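PDB 3TW9: putative dehydratase from Salmonella enterica subsp. enterica serovar Enteritidis, which catalyses, at a low rate and with magnesium, the dehydration of D-gluconate to 2-dehydro-3-deoxy-D-gluconate. Local coordinates for residues 246-251 against 272-277. Numbering follows the deposited sequence.
Sequences IHDVHE and YLEDPV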
loop_
_atom_site.group_PDB
_atom_site.type_symbol
_atom_site.label_atom_id
_atom_site.label_comp_id
_atom_site.label_asym_id
_atom_site.label_seq_id
_atom_site.Cartn_x
_atom_site.Cartn_y
_atom_site.Cartn_z
ATOM N N ILE C 246 23.747 -7.818 -13.240
ATOM C CA ILE C 246 22.574 -8.672 -13.044
ATOM C C ILE C 246 22.723 -9.946 -13.865
ATOM O O ILE C 246 23.207 -9.919 -14.990
ATOM C CB ILE C 246 21.294 -7.895 -13.419
ATOM C CG1 ILE C 246 20.959 -6.952 -12.265
ATOM C CG2 ILE C 246 20.095 -8.837 -13.791
ATOM C CD1 ILE C 246 20.113 -5.878 -12.640
ATOM N N HIS C 247 22.333 -11.079 -13.288
ATOM C CA HIS C 247 22.310 -12.314 -14.042
ATOM C C HIS C 247 20.960 -12.966 -13.864
ATOM O O HIS C 247 20.486 -13.102 -12.740
ATOM C CB HIS C 247 23.420 -13.290 -13.609
ATOM C CG HIS C 247 23.423 -14.550 -14.419
ATOM N ND1 HIS C 247 23.820 -14.570 -15.740
ATOM C CD2 HIS C 247 22.984 -15.801 -14.137
ATOM C CE1 HIS C 247 23.686 -15.796 -16.221
ATOM N NE2 HIS C 247 23.170 -16.560 -15.271
ATOM N N ASP C 248 20.377 -13.397 -14.972
ATOM C CA ASP C 248 19.067 -14.049 -14.968
ATOM C C ASP C 248 19.212 -15.558 -15.159
ATOM O O ASP C 248 19.580 -16.048 -16.231
ATOM C CB ASP C 248 18.221 -13.417 -16.109
ATOM C CG ASP C 248 16.748 -13.759 -16.035
ATOM O OD1 ASP C 248 16.337 -14.483 -15.108
ATOM O OD2 ASP C 248 15.981 -13.280 -16.910
ATOM N N VAL C 249 18.895 -16.315 -14.113
ATOM C CA VAL C 249 18.819 -17.786 -14.205
ATOM C C VAL C 249 17.612 -18.243 -15.062
ATOM O O VAL C 249 17.678 -19.285 -15.712
ATOM C CB VAL C 249 18.728 -18.397 -12.786
ATOM C CG1 VAL C 249 18.648 -19.917 -12.829
ATOM C CG2 VAL C 249 19.930 -17.963 -11.962
ATOM N N HIS C 250 16.520 -17.470 -15.011
ATOM C CA HIS C 250 15.322 -17.655 -15.844
ATOM C C HIS C 250 14.789 -19.060 -15.721
ATOM O O HIS C 250 14.508 -19.699 -16.726
ATOM C CB HIS C 250 15.643 -17.337 -17.321
ATOM C CG HIS C 250 14.493 -16.782 -18.101
ATOM N ND1 HIS C 250 13.554 -17.579 -18.718
ATOM C CD2 HIS C 250 14.127 -15.503 -18.361
ATOM C CE1 HIS C 250 12.662 -16.816 -19.326
ATOM N NE2 HIS C 250 12.988 -15.552 -19.128
ATOM N N GLU C 251 14.716 -19.555 -14.478
ATOM C CA GLU C 251 14.121 -20.854 -14.155
ATOM C C GLU C 251 14.739 -22.069 -14.876
ATOM O O GLU C 251 14.088 -23.119 -15.000
ATOM C CB GLU C 251 12.561 -20.801 -14.286
ATOM C CG GLU C 251 11.952 -20.619 -15.722
ATOM C CD GLU C 251 10.441 -20.789 -15.802
ATOM O OE1 GLU C 251 9.850 -20.745 -16.916
ATOM O OE2 GLU C 251 9.809 -20.943 -14.752
ATOM N N TYR C 272 21.688 -8.296 -8.509
ATOM C CA TYR C 272 20.814 -9.414 -8.202
ATOM C C TYR C 272 20.984 -10.632 -9.101
ATOM O O TYR C 272 21.452 -10.527 -10.239
ATOM C CB TYR C 272 19.348 -8.974 -8.035
ATOM C CG TYR C 272 18.555 -8.416 -9.188
ATOM C CD1 TYR C 272 18.361 -9.136 -10.393
ATOM C CD2 TYR C 272 17.880 -7.197 -9.024
ATOM C CE1 TYR C 272 17.513 -8.609 -11.413
ATOM C CE2 TYR C 272 17.081 -6.679 -10.009
ATOM C CZ TYR C 272 16.899 -7.364 -11.198
ATOM O OH TYR C 272 16.044 -6.783 -12.136
ATOM N N LEU C 273 20.600 -11.786 -8.552
ATOM C CA LEU C 273 20.480 -13.036 -9.311
ATOM C C LEU C 273 18.988 -13.285 -9.457
ATOM O O LEU C 273 18.267 -13.328 -8.455
ATOM C CB LEU C 273 21.106 -14.190 -8.539
ATOM C CG LEU C 273 21.138 -15.578 -9.214
ATOM C CD1 LEU C 273 22.047 -15.544 -10.458
ATOM C CD2 LEU C 273 21.656 -16.612 -8.256
ATOM N N GLU C 274 18.544 -13.422 -10.702
ATOM C CA GLU C 274 17.134 -13.354 -11.062
ATOM C C GLU C 274 16.522 -14.704 -11.413
ATOM O O GLU C 274 17.142 -15.534 -12.088
ATOM C CB GLU C 274 16.947 -12.393 -12.240
ATOM C CG GLU C 274 15.490 -12.219 -12.620
ATOM C CD GLU C 274 15.318 -11.457 -13.874
ATOM O OE1 GLU C 274 16.325 -10.926 -14.352
ATOM O OE2 GLU C 274 14.163 -11.371 -14.356
ATOM N N ASP C 275 15.275 -14.872 -10.974
ATOM C CA ASP C 275 14.499 -16.125 -11.177
ATOM C C ASP C 275 15.294 -17.396 -10.981
ATOM O O ASP C 275 15.377 -18.228 -11.888
ATOM C CB ASP C 275 13.762 -16.106 -12.511
ATOM C CG ASP C 275 12.727 -15.040 -12.573
ATOM O OD1 ASP C 275 12.536 -14.303 -11.576
ATOM O OD2 ASP C 275 12.097 -14.877 -13.658
ATOM N N PRO C 276 15.885 -17.574 -9.768
ATOM C CA PRO C 276 16.604 -18.807 -9.526
ATOM C C PRO C 276 15.667 -20.040 -9.510
ATOM O O PRO C 276 16.127 -21.163 -9.682
ATOM C CB PRO C 276 17.228 -18.584 -8.136
ATOM C CG PRO C 276 16.373 -17.565 -7.475
ATOM C CD PRO C 276 15.967 -16.654 -8.611
ATOM N N VAL C 277 14.379 -19.815 -9.263
ATOM C CA VAL C 277 13.399 -20.910 -9.329
ATOM C C VAL C 277 12.212 -20.491 -10.173
ATOM O O VAL C 277 11.933 -19.297 -10.322
ATOM C CB VAL C 277 12.925 -21.411 -7.923
ATOM C CG1 VAL C 277 14.101 -21.937 -7.142
ATOM C CG2 VAL C 277 12.197 -20.300 -7.103
HETATM O O HOH W 1 13.638 -14.103 -15.640
#
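The carboxylate of Asp248 lies flat against that of Glu274, the two planes stacked 2° apart, with CG of Asp248 3.3 Å from OE1 of Glu274. Two carboxylates this close would probably repel each other without a cation to balance them, and both residues are magnesium ligands. Arg321 makes a salt bridge to OE2 of Glu274, which probably offsets part of the negative charge. With CG anti to the backbone N (chi1 -177°), the extended chain of Glu274 carries its carboxylate across that of Asp248. A water lies within hydrogen-bonding distance of both aspartates, 2.8 Å from OD1 of Asp248 and 2.6 Å from OD2 of Asp275.

Strands 246-248 and 272-274 run parallel, joined by helix 255-265 in a beta-alpha-beta crossover of the enolase-type barrel, whose catalytic groups sit at the C-terminal strand ends. Tyr272 O accepts from His247 N, and His247 O takes the amide of Glu274 at 2.8 Å. At the strand ends, Glu274 O receives Val249 N, and beyond them Asp275 O receives Glu251 N, so the pairing continues into the loops that follow the strands, the first of which carries His250, the probable proton donor/acceptor.

On the same face as the acids, Ile246 spreads over the Tyr272 ring, CG1 4.0 Å from its centroid; a branched aliphatic side chain suits that flat surface, while the phenol hydroxyl bonds to Tyr150. Toward helix 255-265, Leu273 CD1 packs 3.5 Å from Val249 CG2 and meets the edge of the His247 imidazole near its plane. That ring can be polar in a buried place because Cys178 O and Tyr224 OH engage its two nitrogens.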